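Local coordinates for protein PHOX (Pseudomonas fluorescens, PDB 4A9V) that probably hydrolyses phosphate monoesters as an alkaline phosphatase, using a complex iron-calcium cofactor carried within a beta-propeller, at residues A[9-14]-A[520-525]; A[326-331]-A[342-347]; A[353-358]-A[372-377]. One frame throughout, in Å; residues are numbered along the deposited sequence.

Interaction 1: A[9-14]-A[520-525]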
ATOM      1  N   ARG A   9      17.160 -23.395   0.317  1.00 61.22           N
ATOM      2  CA  ARG A   9      16.930 -23.727  -1.081  1.00 54.47           C
ATOM      3  C   ARG A   9      16.624 -22.462  -1.881  1.00 25.44           C
ATOM      4  O   ARG A   9      16.923 -22.381  -3.073  1.00 33.11           O
ATOM      5  CB  ARG A   9      15.763 -24.714  -1.184  1.00 94.05           C
ATOM      6  CG  ARG A   9      15.336 -25.054  -2.602  1.00125.59           C
ATOM      7  CD  ARG A   9      14.010 -25.801  -2.611  1.00145.76           C
ATOM      8  NE  ARG A   9      13.041 -25.224  -1.679  1.00100.01           N
ATOM      9  CZ  ARG A   9      12.079 -24.376  -2.031  1.00139.58           C
ATOM     10  NH1 ARG A   9      12.001 -23.947  -3.283  1.00300.71           N
ATOM     11  NH2 ARG A   9      11.252 -23.883  -1.115  1.00111.52           N
ATOM     12  N   LEU A  10      16.138 -21.439  -1.189  1.00 17.24           N
ATOM     13  CA  LEU A  10      15.495 -20.310  -1.840  1.00 14.24           C
ATOM     14  C   LEU A  10      16.431 -19.126  -1.967  1.00 12.57           C
ATOM     15  O   LEU A  10      16.201 -18.260  -2.798  1.00 15.09           O
ATOM     16  CB  LEU A  10      14.248 -19.866  -1.072  1.00 14.76           C
ATOM     17  CG  LEU A  10      13.031 -20.767  -1.221  1.00 15.77           C
ATOM     18  CD1 LEU A  10      11.940 -20.308  -0.270  1.00 15.97           C
ATOM     19  CD2 LEU A  10      12.551 -20.742  -2.661  1.00 17.01           C
ATOM     20  N   LEU A  11      17.289 -18.934  -0.972  1.00 12.06           N
ATOM     21  CA  LEU A  11      18.056 -17.700  -0.886  1.00 12.41           C
ATOM     22  C   LEU A  11      19.415 -17.865  -1.566  1.00 12.25           C
ATOM     23  O   LEU A  11      20.289 -18.569  -1.057  1.00 16.49           O
ATOM     24  CB  LEU A  11      18.214 -17.271   0.572  1.00 12.34           C
ATOM     25  CG  LEU A  11      16.895 -17.038   1.324  1.00 12.60           C
ATOM     26  CD1 LEU A  11      17.167 -16.665   2.770  1.00 15.32           C
ATOM     27  CD2 LEU A  11      16.036 -15.978   0.647  1.00 16.47           C
ATOM     28  N   GLY A  12      19.545 -17.302  -2.765  1.00 11.71           N
ATOM     29  CA  GLY A  12      20.671 -17.615  -3.637  1.00 13.28           C
ATOM     30  C   GLY A  12      21.796 -16.593  -3.617  1.00 12.24           C
ATOM     31  O   GLY A  12      22.791 -16.762  -4.321  1.00 14.57           O
ATOM     32  N   PHE A  13      21.655 -15.552  -2.800  1.00 11.41           N
ATOM     33  CA  PHE A  13      22.630 -14.464  -2.727  1.00 10.73           C
ATOM     34  C   PHE A  13      23.090 -14.281  -1.278  1.00 10.90           C
ATOM     35  O   PHE A  13      22.401 -14.683  -0.345  1.00 12.47           O
ATOM     36  CB  PHE A  13      22.010 -13.166  -3.248  1.00 11.11           C
ATOM     37  CG  PHE A  13      20.846 -12.678  -2.426  1.00 10.08           C
ATOM     38  CD1 PHE A  13      19.570 -13.204  -2.603  1.00 10.19           C
ATOM     39  CD2 PHE A  13      21.056 -11.817  -1.366  1.00  9.56           C
ATOM     40  CE1 PHE A  13      18.536 -12.861  -1.747  1.00 11.10           C
ATOM     41  CE2 PHE A  13      20.028 -11.480  -0.505  1.00  9.70           C
ATOM     42  CZ  PHE A  13      18.771 -12.020  -0.684  1.00  9.77           C
ATOM     43  N   ASP A  14      24.263 -13.675  -1.108  1.00 11.33           N
ATOM     44  CA  ASP A  14      24.791 -13.356   0.215  0.50 11.55           C
ATOM     45  C   ASP A  14      24.202 -12.050   0.721  1.00 11.13           C
ATOM     46  O   ASP A  14      24.145 -11.059  -0.005  1.00 12.32           O
ATOM     47  CB  ASP A  14      26.314 -13.222   0.164  0.50 17.79           C
ATOM     48  CG  ASP A  14      27.010 -14.551  -0.012  0.50 20.59           C
ATOM     49  OD1 ASP A  14      26.320 -15.589   0.029  0.50 29.78           O
ATOM     50  OD2 ASP A  14      28.258 -14.567   0.034  0.50 39.13           O
ATOM     51  N   GLU A 520      14.873 -17.804   7.707  1.00  8.36           N
ATOM     52  CA  GLU A 520      16.087 -17.061   7.399  1.00  8.52           C
ATOM     53  C   GLU A 520      15.765 -15.804   6.592  1.00  7.91           C
ATOM     54  O   GLU A 520      14.982 -15.854   5.638  1.00  8.45           O
ATOM     55  CB  GLU A 520      17.082 -17.937   6.633  1.00  9.77           C
ATOM     56  CG  GLU A 520      18.418 -17.249   6.412  1.00 11.96           C
ATOM     57  CD  GLU A 520      19.452 -18.104   5.704  1.00 13.31           C
ATOM     58  OE1 GLU A 520      19.143 -19.250   5.305  1.00 18.35           O
ATOM     59  OE2 GLU A 520      20.564 -17.581   5.475  1.00 15.46           O
ATOM     60  N   ILE A 521      16.445 -14.708   6.922  1.00  8.27           N
ATOM     61  CA  ILE A 521      16.288 -13.423   6.245  1.00  7.44           C
ATOM     62  C   ILE A 521      17.660 -12.894   5.834  1.00  8.22           C
ATOM     63  O   ILE A 521      18.587 -12.875   6.653  1.00  9.22           O
ATOM     64  CB  ILE A 521      15.602 -12.393   7.172  1.00  7.83           C
ATOM     65  CG1 ILE A 521      14.204 -12.886   7.558  1.00  8.58           C
ATOM     66  CG2 ILE A 521      15.522 -11.039   6.491  1.00  9.65           C
ATOM     67  CD1 ILE A 521      13.581 -12.148   8.727  1.00 10.44           C
ATOM     68  N   ARG A 522      17.790 -12.485   4.573  1.00  8.11           N
ATOM     69  CA  ARG A 522      19.011 -11.861   4.060  1.00  8.45           C
ATOM     70  C   ARG A 522      18.696 -10.502   3.448  1.00  8.15           C
ATOM     71  O   ARG A 522      17.708 -10.346   2.731  1.00  8.19           O
ATOM     72  CB  ARG A 522      19.673 -12.760   3.011  1.00  9.12           C
ATOM     73  CG  ARG A 522      20.126 -14.100   3.559  1.00  9.43           C
ATOM     74  CD  ARG A 522      20.866 -14.917   2.520  1.00 10.96           C
ATOM     75  NE  ARG A 522      21.132 -16.240   3.053  1.00 12.55           N
ATOM     76  CZ  ARG A 522      21.841 -17.173   2.442  1.00 18.71           C
ATOM     77  NH1 ARG A 522      22.372 -16.938   1.257  1.00 28.22           N
ATOM     78  NH2 ARG A 522      21.967 -18.361   3.006  1.00 33.58           N
ATOM     79  N   ARG A 523      19.552  -9.517   3.695  1.00  8.05           N
ATOM     80  CA  ARG A 523      19.399  -8.200   3.085  1.00  7.71           C
ATOM     81  C   ARG A 523      19.823  -8.247   1.625  1.00  7.56           C
ATOM     82  O   ARG A 523      20.898  -8.765   1.301  1.00  8.29           O
ATOM     83  CB  ARG A 523      20.219  -7.151   3.842  1.00  7.95           C
ATOM     84  CG  ARG A 523      19.900  -5.729   3.421  1.00  8.87           C
ATOM     85  CD  ARG A 523      20.729  -4.695   4.168  1.00 10.04           C
ATOM     86  NE  ARG A 523      20.452  -4.690   5.600  1.00 10.93           N
ATOM     87  CZ  ARG A 523      21.267  -5.169   6.536  1.00  9.79           C
ATOM     88  NH1 ARG A 523      22.432  -5.720   6.219  1.00 10.67           N
ATOM     89  NH2 ARG A 523      20.950  -5.033   7.815  1.00 10.34           N
ATOM     90  N   PHE A 524      18.970  -7.714   0.752  1.00  7.62           N
ATOM     91  CA  PHE A 524      19.162  -7.800  -0.696  1.00  7.76           C
ATOM     92  C   PHE A 524      19.514  -6.450  -1.329  1.00  7.90           C
ATOM     93  O   PHE A 524      20.340  -6.408  -2.239  1.00  8.61           O
ATOM     94  CB  PHE A 524      17.903  -8.381  -1.353  1.00  7.81           C
ATOM     95  CG  PHE A 524      17.961  -8.422  -2.853  1.00  8.04           C
ATOM     96  CD1 PHE A 524      18.619  -9.443  -3.511  1.00  8.83           C
ATOM     97  CD2 PHE A 524      17.321  -7.456  -3.609  1.00  8.67           C
ATOM     98  CE1 PHE A 524      18.688  -9.460  -4.893  1.00  9.76           C
ATOM     99  CE2 PHE A 524      17.358  -7.490  -4.990  1.00  9.70           C
ATOM    100  CZ  PHE A 524      18.023  -8.509  -5.635  1.00  9.25           C
ATOM    101  N   MET A 525      18.835  -5.378  -0.923  1.00  7.71           N
ATOM    102  CA  MET A 525      19.007  -4.066  -1.543  1.00  7.86           C
ATOM    103  C   MET A 525      18.942  -2.992  -0.469  1.00  7.84           C
ATOM    104  O   MET A 525      18.154  -3.085   0.472  1.00  8.99           O
ATOM    105  CB  MET A 525      17.909  -3.815  -2.588  1.00  8.43           C
ATOM    106  CG  MET A 525      18.084  -2.525  -3.369  1.00  8.58           C
ATOM    107  SD  MET A 525      16.721  -2.213  -4.511  1.00 10.65           S
ATOM    108  CE  MET A 525      15.513  -1.524  -3.394  1.00 11.15           C
TER
HETATM  109  O   HOH W   1      23.229 -18.810  -1.170  1.00 31.28           O
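The ring of Phe13 has the CD1 edge of Phe524 over the centre of one face, while Arg523 O lies at its rim, 3.4 Å from Phe13 CE2. The two rings form a T-shaped pair, with centroids 5.1 Å apart and planes inclined at 77°. Phe13 CG sits between its own backbone N and carbonyl carbon (chi1 63°), a rotation that lays the ring against strand 521-526. The CB atoms of Arg522 and Phe524 also touch this ring, at CE2 and CZ respectively.

The second flat group, the guanidinium of Arg522, carries Leu11 CB over one face, offset toward the rim. Its edges are engaged on two fronts. Arg522 NH1 donates to Phe13 O over 2.8 Å with a nearly straight N-H (161°); the oxygen lies in the guanidinium plane, although the nitrogen stands above the plane of the carbonyl. On the other front, NE and NH2 grip a single carboxylate oxygen side-on: Glu520 OE2 is 2.8 Å from Arg522 NE and 2.9 Å from Arg522 NH2, both nitrogens reaching it from the same face of the carboxylate. This salt bridge within segment 520-525, between a loop residue and the strand, should fix the rotation of the guanidinium and so present NH1 to the N-terminal segment. A water adds a further link, donating to Leu11 O at 3.0 Å and accepting from Arg522 NH1. Leu11 CD1 also packs against the aliphatic part of Glu520, 3.9 Å from Glu520 CG.

Around the contact, Phe524 meets Trp490 edge-to-face, and Leu11 and Phe13 both touch Cys513. The irregular N-terminal segment thus lies across the outermost strand of a four-stranded antiparallel sheet, the form of a beta-propeller blade, where two successive residues, Phe524 and Met525, bond to the single Met511 of strand 510-514, a classic beta bulge.

Interaction 2: A[326-331]-A[342-347]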
ATOM      1  N   VAL A 326     -13.691  -8.931   9.933  1.00  7.68           N
ATOM      2  CA  VAL A 326     -12.560  -8.326  10.620  1.00  7.31           C
ATOM      3  C   VAL A 326     -11.969  -9.349  11.596  1.00  6.99           C
ATOM      4  O   VAL A 326     -12.676 -10.240  12.068  1.00  7.39           O
ATOM      5  CB  VAL A 326     -12.985  -7.026  11.335  1.00  7.27           C
ATOM      6  CG1 VAL A 326     -13.899  -7.314  12.520  1.00  7.77           C
ATOM      7  CG2 VAL A 326     -11.764  -6.215  11.750  1.00  7.38           C
ATOM      8  N   ALA A 327     -10.665  -9.260  11.844  1.00  6.86           N
ATOM      9  CA  ALA A 327      -9.952 -10.274  12.612  1.00  6.84           C
ATOM     10  C   ALA A 327      -9.964 -10.015  14.113  1.00  7.27           C
ATOM     11  O   ALA A 327      -9.752  -8.883  14.570  1.00  7.12           O
ATOM     12  CB  ALA A 327      -8.515 -10.391  12.128  1.00  6.72           C
ATOM     13  N   ARG A 328     -10.033 -11.115  14.862  1.00  7.19           N
ATOM     14  CA  ARG A 328      -9.649 -11.149  16.267  1.00  7.85           C
ATOM     15  C   ARG A 328      -8.558 -12.204  16.433  1.00  8.30           C
ATOM     16  O   ARG A 328      -8.591 -13.243  15.780  1.00 10.96           O
ATOM     17  CB  ARG A 328     -10.859 -11.479  17.154  1.00  8.95           C
ATOM     18  CG  ARG A 328     -10.592 -11.306  18.642  1.00  9.61           C
ATOM     19  CD  ARG A 328     -11.742 -11.797  19.505  1.00 11.30           C
ATOM     20  NE  ARG A 328     -12.949 -11.005  19.320  1.00 10.30           N
ATOM     21  CZ  ARG A 328     -14.139 -11.354  19.795  1.00 11.94           C
ATOM     22  NH1 ARG A 328     -14.283 -12.516  20.412  1.00 13.95           N
ATOM     23  NH2 ARG A 328     -15.196 -10.585  19.587  1.00 13.38           N
ATOM     24  N   PHE A 329      -7.532 -11.883  17.212  1.00  7.81           N
ATOM     25  CA  PHE A 329      -6.425 -12.795  17.478  1.00  8.05           C
ATOM     26  C   PHE A 329      -6.406 -13.086  18.965  1.00  8.23           C
ATOM     27  O   PHE A 329      -6.507 -12.153  19.774  1.00 10.07           O
ATOM     28  CB  PHE A 329      -5.093 -12.146  17.102  1.00  8.18           C
ATOM     29  CG  PHE A 329      -4.967 -11.800  15.642  1.00  8.28           C
ATOM     30  CD1 PHE A 329      -5.427 -10.580  15.170  1.00  7.62           C
ATOM     31  CD2 PHE A 329      -4.386 -12.678  14.740  1.00  8.42           C
ATOM     32  CE1 PHE A 329      -5.362 -10.261  13.827  1.00  7.95           C
ATOM     33  CE2 PHE A 329      -4.316 -12.356  13.393  1.00  9.33           C
ATOM     34  CZ  PHE A 329      -4.851 -11.168  12.930  1.00  8.60           C
ATOM     35  N   ASP A 330      -6.232 -14.351  19.335  1.00  8.24           N
ATOM     36  CA  ASP A 330      -6.106 -14.702  20.739  1.00  8.69           C
ATOM     37  C   ASP A 330      -4.725 -14.364  21.289  1.00 10.18           C
ATOM     38  O   ASP A 330      -3.902 -13.751  20.616  1.00 10.42           O
ATOM     39  CB  ASP A 330      -6.502 -16.170  20.984  1.00  9.00           C
ATOM     40  CG  ASP A 330      -5.443 -17.184  20.547  1.00  9.80           C
ATOM     41  OD1 ASP A 330      -4.286 -16.821  20.242  1.00 10.10           O
ATOM     42  OD2 ASP A 330      -5.776 -18.387  20.586  1.00 11.42           O
ATOM     43  N   ALA A 331      -4.546 -14.612  22.579  1.00  9.29           N
ATOM     44  CA  ALA A 331      -3.343 -14.198  23.289  1.00 10.43           C
ATOM     45  C   ALA A 331      -2.119 -15.009  22.887  1.00 10.47           C
ATOM     46  O   ALA A 331      -1.001 -14.662  23.253  1.00 11.67           O
ATOM     47  CB  ALA A 331      -3.566 -14.298  24.790  1.00 14.03           C
ATOM     48  N   GLN A 342      -4.337 -18.826  17.848  1.00  7.87           N
ATOM     49  CA  GLN A 342      -5.489 -18.953  16.959  1.00  7.57           C
ATOM     50  C   GLN A 342      -6.167 -17.599  16.821  1.00  7.93           C
ATOM     51  O   GLN A 342      -6.033 -16.725  17.681  1.00  8.12           O
ATOM     52  CB  GLN A 342      -6.503 -19.955  17.525  1.00  8.72           C
ATOM     53  CG  GLN A 342      -6.019 -21.395  17.524  1.00 11.54           C
ATOM     54  CD  GLN A 342      -6.199 -22.083  16.180  1.00 11.92           C
ATOM     55  OE1 GLN A 342      -5.286 -22.752  15.684  1.00 15.65           O
ATOM     56  NE2 GLN A 342      -7.412 -22.037  15.654  1.00 11.22           N
ATOM     57  N   GLY A 343      -6.929 -17.439  15.745  1.00  7.36           N
ATOM     58  CA  GLY A 343      -7.751 -16.260  15.561  1.00  7.34           C
ATOM     59  C   GLY A 343      -8.986 -16.581  14.752  1.00  7.01           C
ATOM     60  O   GLY A 343      -9.229 -17.736  14.383  1.00  8.16           O
ATOM     61  N   GLN A 344      -9.781 -15.551  14.501  1.00  7.62           N
ATOM     62  CA  GLN A 344     -11.050 -15.719  13.825  1.00  7.78           C
ATOM     63  C   GLN A 344     -11.423 -14.487  13.027  1.00  7.20           C
ATOM     64  O   GLN A 344     -10.948 -13.379  13.288  1.00  8.33           O
ATOM     65  CB  GLN A 344     -12.161 -16.022  14.829  1.00  8.72           C
ATOM     66  CG  GLN A 344     -12.417 -14.894  15.801  1.00 10.03           C
ATOM     67  CD  GLN A 344     -13.416 -15.258  16.870  1.00 12.90           C
ATOM     68  OE1 GLN A 344     -14.604 -15.419  16.592  1.00 15.52           O
ATOM     69  NE2 GLN A 344     -12.955 -15.323  18.112  1.00 13.65           N
ATOM     70  N   TRP A 345     -12.307 -14.713  12.061  1.00  7.64           N
ATOM     71  CA  TRP A 345     -12.940 -13.666  11.269  1.00  6.95           C
ATOM     72  C   TRP A 345     -14.352 -13.452  11.746  1.00  7.05           C
ATOM     73  O   TRP A 345     -15.115 -14.421  11.894  1.00  9.09           O
ATOM     74  CB  TRP A 345     -12.960 -14.093   9.801  1.00  8.06           C
ATOM     75  CG  TRP A 345     -11.587 -14.203   9.203  1.00  8.29           C
ATOM     76  CD1 TRP A 345     -10.905 -15.358   8.853  1.00  7.99           C
ATOM     77  CD2 TRP A 345     -10.637 -13.116   9.022  1.00  7.32           C
ATOM     78  NE1 TRP A 345      -9.635 -15.063   8.436  1.00  7.90           N
ATOM     79  CE2 TRP A 345      -9.417 -13.723   8.516  1.00  7.12           C
ATOM     80  CE3 TRP A 345     -10.707 -11.735   9.127  1.00  7.51           C
ATOM     81  CZ2 TRP A 345      -8.295 -12.967   8.215  1.00  8.11           C
ATOM     82  CZ3 TRP A 345      -9.574 -10.987   8.819  1.00  8.25           C
ATOM     83  CH2 TRP A 345      -8.403 -11.590   8.356  1.00  8.79           C
ATOM     84  N   ILE A 346     -14.730 -12.191  11.930  1.00  7.34           N
ATOM     85  CA  ILE A 346     -16.033 -11.826  12.463  1.00  8.18           C
ATOM     86  C   ILE A 346     -16.737 -10.920  11.457  1.00  8.60           C
ATOM     87  O   ILE A 346     -16.174  -9.941  10.987  1.00  8.04           O
ATOM     88  CB  ILE A 346     -15.894 -11.087  13.811  1.00  9.12           C
ATOM     89  CG1 ILE A 346     -15.115 -11.941  14.813  1.00 10.86           C
ATOM     90  CG2 ILE A 346     -17.264 -10.718  14.354  1.00 10.91           C
ATOM     91  CD1 ILE A 346     -14.747 -11.217  16.086  1.00 13.64           C
ATOM     92  N   GLU A 347     -17.966 -11.281  11.110  1.00  9.28           N
ATOM     93  CA  GLU A 347     -18.719 -10.635  10.044  1.00  9.48           C
ATOM     94  C   GLU A 347     -19.155  -9.210  10.408  1.00  9.55           C
ATOM     95  O   GLU A 347     -19.700  -8.973  11.489  1.00 11.73           O
ATOM     96  CB  GLU A 347     -19.948 -11.502   9.796  1.00 17.80           C
ATOM     97  CG  GLU A 347     -20.809 -11.153   8.614  1.00 21.24           C
ATOM     98  CD  GLU A 347     -21.964 -12.125   8.473  1.00 19.82           C
ATOM     99  OE1 GLU A 347     -21.830 -13.286   8.931  1.00 26.12           O
ATOM    100  OE2 GLU A 347     -22.837 -11.835   7.653  1.00 21.25           O
TER
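Val326 to Asp330 and Gln342 to Ile346 pair across the beta hairpin of strands 322-329 and 340-347, two neighbouring members of a large antiparallel sheet in this propeller protein. Val326 and Ile346 form a hydrogen-bonded pair, with Ile346 N 2.8 Å from Val326 O; Arg328 and Gln344 form the next, bonding N to O in both directions. Between them lies the non-hydrogen-bonded pair of Ala327 and Trp345, where Ala327 CB meets the six-membered ring of the indole obliquely, 3.5 Å from Trp345 CZ3. Phe329 then faces Gly343 in a second pair of that type, the CA atoms only 4.2 Å apart.

On the face of the sheet that carries Arg328, the Gln344 chain runs beside the arginine and points the same way, while Ile346 CD1 lies over one face of the guanidinium, 3.6 Å from Arg328 NH2. The bend of the Arg328 chain at chi3 (-65°) brings the group over that methyl; its NE and NH2 donate to Gly379 O and Val378 O.

Just past the end of strand 322-329, Asp330 N donates to Gln342 O at 2.9 Å, and Gln342 N returns a bond to Asp330 OD2 at 3.1 Å, approaching from above the carboxylate plane. Asp330 OD1 also receives Gly332 N and Trp446 NE1. With so many N-H donors around it, this carboxylate is probably stabilised as the anion and held in its orientation beside Gln342.

Interaction 3: A[353-358]-A[372-377]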
ATOM      1  N   ASN A 353     -24.093  -9.632  15.135  1.00 17.66           N
ATOM      2  CA  ASN A 353     -22.953  -9.314  15.999  1.00 15.95           C
ATOM      3  C   ASN A 353     -23.101  -7.950  16.673  1.00 16.56           C
ATOM      4  O   ASN A 353     -22.115  -7.325  17.060  1.00 17.76           O
ATOM      5  CB  ASN A 353     -21.642  -9.369  15.206  1.00 16.12           C
ATOM      6  CG  ASN A 353     -21.312 -10.766  14.726  1.00 15.83           C
ATOM      7  OD1 ASN A 353     -21.544 -11.750  15.438  1.00 18.95           O
ATOM      8  ND2 ASN A 353     -20.721 -10.861  13.535  1.00 15.41           N
ATOM      9  N   GLY A 354     -24.344  -7.553  16.922  1.00 17.82           N
ATOM     10  CA  GLY A 354     -24.620  -6.324  17.663  1.00 18.22           C
ATOM     11  C   GLY A 354     -24.484  -5.058  16.835  1.00 15.91           C
ATOM     12  O   GLY A 354     -24.534  -3.950  17.376  1.00 15.94           O
ATOM     13  N   ILE A 355     -24.403  -5.220  15.518  1.00 14.51           N
ATOM     14  CA  ILE A 355     -24.350  -4.098  14.595  1.00 14.44           C
ATOM     15  C   ILE A 355     -25.767  -3.760  14.130  1.00 15.79           C
ATOM     16  O   ILE A 355     -26.366  -4.492  13.345  1.00 17.85           O
ATOM     17  CB  ILE A 355     -23.494  -4.437  13.363  1.00 12.85           C
ATOM     18  CG1 ILE A 355     -22.066  -4.801  13.774  1.00 12.26           C
ATOM     19  CG2 ILE A 355     -23.485  -3.282  12.378  1.00 13.17           C
ATOM     20  CD1 ILE A 355     -21.276  -5.424  12.646  1.00 13.78           C
ATOM     21  N   ASP A 356     -26.306  -2.653  14.631  1.00 16.34           N
ATOM     22  CA  ASP A 356     -27.688  -2.290  14.354  1.00 17.45           C
ATOM     23  C   ASP A 356     -27.924  -0.845  14.783  1.00 18.13           C
ATOM     24  O   ASP A 356     -26.977  -0.116  15.085  1.00 17.98           O
ATOM     25  CB  ASP A 356     -28.651  -3.238  15.079  1.00 23.52           C
ATOM     26  CG  ASP A 356     -28.426  -3.266  16.576  1.00 27.16           C
ATOM     27  OD1 ASP A 356     -28.001  -2.234  17.134  1.00 24.76           O
ATOM     28  OD2 ASP A 356     -28.676  -4.320  17.196  1.00 56.36           O
ATOM     29  N   ALA A 357     -29.170  -0.399  14.709  1.00 19.73           N
ATOM     30  CA  ALA A 357     -29.467   0.993  14.988  1.00 23.01           C
ATOM     31  C   ALA A 357     -29.017   1.377  16.399  1.00 25.64           C
ATOM     32  O   ALA A 357     -28.528   2.486  16.617  1.00 30.38           O
ATOM     33  CB  ALA A 357     -30.954   1.263  14.806  1.00 28.95           C
ATOM     34  N   SER A 358     -29.097   0.433  17.333  1.00 25.31           N
ATOM     35  CA  SER A 358     -28.759   0.716  18.727  1.00 43.80           C
ATOM     36  C   SER A 358     -27.263   0.972  18.906  1.00 29.93           C
ATOM     37  O   SER A 358     -26.850   1.613  19.871  1.00 44.19           O
ATOM     38  CB  SER A 358     -29.207  -0.431  19.641  1.00 36.86           C
ATOM     39  OG  SER A 358     -28.358  -1.559  19.514  1.00 38.35           O
ATOM     40  N   ARG A 372     -14.695   0.973  10.528  1.00  7.08           N
ATOM     41  CA  ARG A 372     -13.886   0.992  11.743  1.00  7.40           C
ATOM     42  C   ARG A 372     -14.780   0.874  12.975  1.00  7.51           C
ATOM     43  O   ARG A 372     -14.431   0.196  13.943  1.00  8.28           O
ATOM     44  CB  ARG A 372     -13.077   2.287  11.832  1.00  7.54           C
ATOM     45  CG  ARG A 372     -11.859   2.339  10.926  1.00  7.96           C
ATOM     46  CD  ARG A 372     -11.043   3.594  11.184  1.00  7.93           C
ATOM     47  NE  ARG A 372      -9.757   3.532  10.520  1.00  7.13           N
ATOM     48  CZ  ARG A 372      -8.794   4.427  10.672  1.00  7.10           C
ATOM     49  NH1 ARG A 372      -8.994   5.530  11.386  1.00  7.96           N
ATOM     50  NH2 ARG A 372      -7.612   4.193  10.134  1.00  7.26           N
ATOM     51  N   LEU A 373     -15.862   1.644  12.996  1.00  7.88           N
ATOM     52  CA  LEU A 373     -16.769   1.658  14.133  0.50  8.24           C
ATOM     53  C   LEU A 373     -17.468   0.317  14.280  1.00  8.57           C
ATOM     54  O   LEU A 373     -17.670  -0.163  15.385  1.00  9.73           O
ATOM     55  CB  LEU A 373     -17.802   2.776  13.985  0.50  9.31           C
ATOM     56  CG  LEU A 373     -17.228   4.179  14.152  0.50 12.22           C
ATOM     57  CD1 LEU A 373     -18.327   5.210  13.946  0.50 16.27           C
ATOM     58  CD2 LEU A 373     -16.606   4.353  15.528  0.50 16.82           C
ATOM     59  N   ALA A 374     -17.870  -0.278  13.163  1.00  8.59           N
ATOM     60  CA  ALA A 374     -18.540  -1.573  13.207  1.00  9.14           C
ATOM     61  C   ALA A 374     -17.586  -2.648  13.737  1.00  8.73           C
ATOM     62  O   ALA A 374     -17.972  -3.502  14.539  1.00  9.44           O
ATOM     63  CB  ALA A 374     -19.063  -1.945  11.826  1.00  9.35           C
ATOM     64  N   ALA A 375     -16.328  -2.593  13.307  1.00  8.29           N
ATOM     65  CA  ALA A 375     -15.336  -3.559  13.747  1.00  8.02           C
ATOM     66  C   ALA A 375     -15.049  -3.431  15.252  1.00  8.22           C
ATOM     67  O   ALA A 375     -14.814  -4.426  15.934  1.00  8.51           O
ATOM     68  CB  ALA A 375     -14.060  -3.394  12.936  1.00  7.99           C
ATOM     69  N   SER A 376     -15.098  -2.216  15.785  1.00  8.38           N
ATOM     70  CA  SER A 376     -14.979  -2.047  17.226  1.00  9.20           C
ATOM     71  C   SER A 376     -16.156  -2.686  17.961  1.00 10.03           C
ATOM     72  O   SER A 376     -15.975  -3.325  18.991  1.00 10.55           O
ATOM     73  CB  SER A 376     -14.866  -0.570  17.598  1.00 10.04           C
ATOM     74  OG  SER A 376     -13.625  -0.025  17.181  1.00 10.24           O
ATOM     75  N   VAL A 377     -17.363  -2.523  17.427  1.00  9.69           N
ATOM     76  CA  VAL A 377     -18.544  -3.113  18.060  1.00 10.82           C
ATOM     77  C   VAL A 377     -18.383  -4.628  18.214  1.00 10.89           C
ATOM     78  O   VAL A 377     -18.750  -5.197  19.241  1.00 11.94           O
ATOM     79  CB  VAL A 377     -19.833  -2.790  17.273  1.00 11.95           C
ATOM     80  CG1 VAL A 377     -20.999  -3.645  17.756  1.00 14.73           C
ATOM     81  CG2 VAL A 377     -20.174  -1.321  17.415  1.00 13.67           C
TER
HETATM   82  O   HOH W   2     -20.964  -7.044  19.572  1.00 31.41           O
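A water molecule bridges Asn353 and Val377 by donating to two main-chain carbonyls, 2.8 Å from Asn353 O and 2.9 Å from Val377 O. The second of these belongs to the last residue of helix 371-377, so the water joins the helix's C-terminal end to the loop that follows strand 340-347. Alongside this polar link, the branch CG1 of Val377 reaches across to the loop main chain, 3.6 Å from Gly354 O. That methyl stands opposite the backbone N (chi1 168°), on a side chain whose first bond already heads for the loop.

Asn353 and Gly354 both take positive phi values, 55° and 79°, and this left-handed turn of the backbone leads directly into Ile355. Here the loop after strand 340-347 packs on helix 371-377: Ala374 and Val377, spaced three residues apart, present neighbouring methyls to the same isoleucine. Ile355 CD1 lies 4.2 Å from Ala374 CB, and Ile355 CG1 is 4.3 Å from Val377 CG1. These are loose van der Waals contacts, and the pair of segments buries just 156 Å² in all. Val367 of helix 364-369 touches both Ile355 and Ala374, so the apolar contact continues into that helix. Ala375 points away from the loop and joins helix 371-377 to strand 296-303, where it packs against Phe297 and Tyr299.

Interactions 2 and 3 are neighbours, their centres about 16 Å apart, whereas interaction 1 lies about 44 Å between centres from interaction 3, across the middle of the chain. All three mix buried and exposed residues and stand away from the metal sites. Interaction 2 is a regular sheet pairing dominated by backbone bonds; interaction 1 dresses an edge strand with an edge-to-face ring pair and one arginine; interaction 3, the smallest, relies on methyl contacts and a water. Glu347 O and Asn353 ND2, 3.0 Å apart, probably hydrogen-bond between interactions 2 and 3, and Val326 meets Ala375. Along the chain, interactions 2 and 3 both lie within the long loop closed by interaction 1.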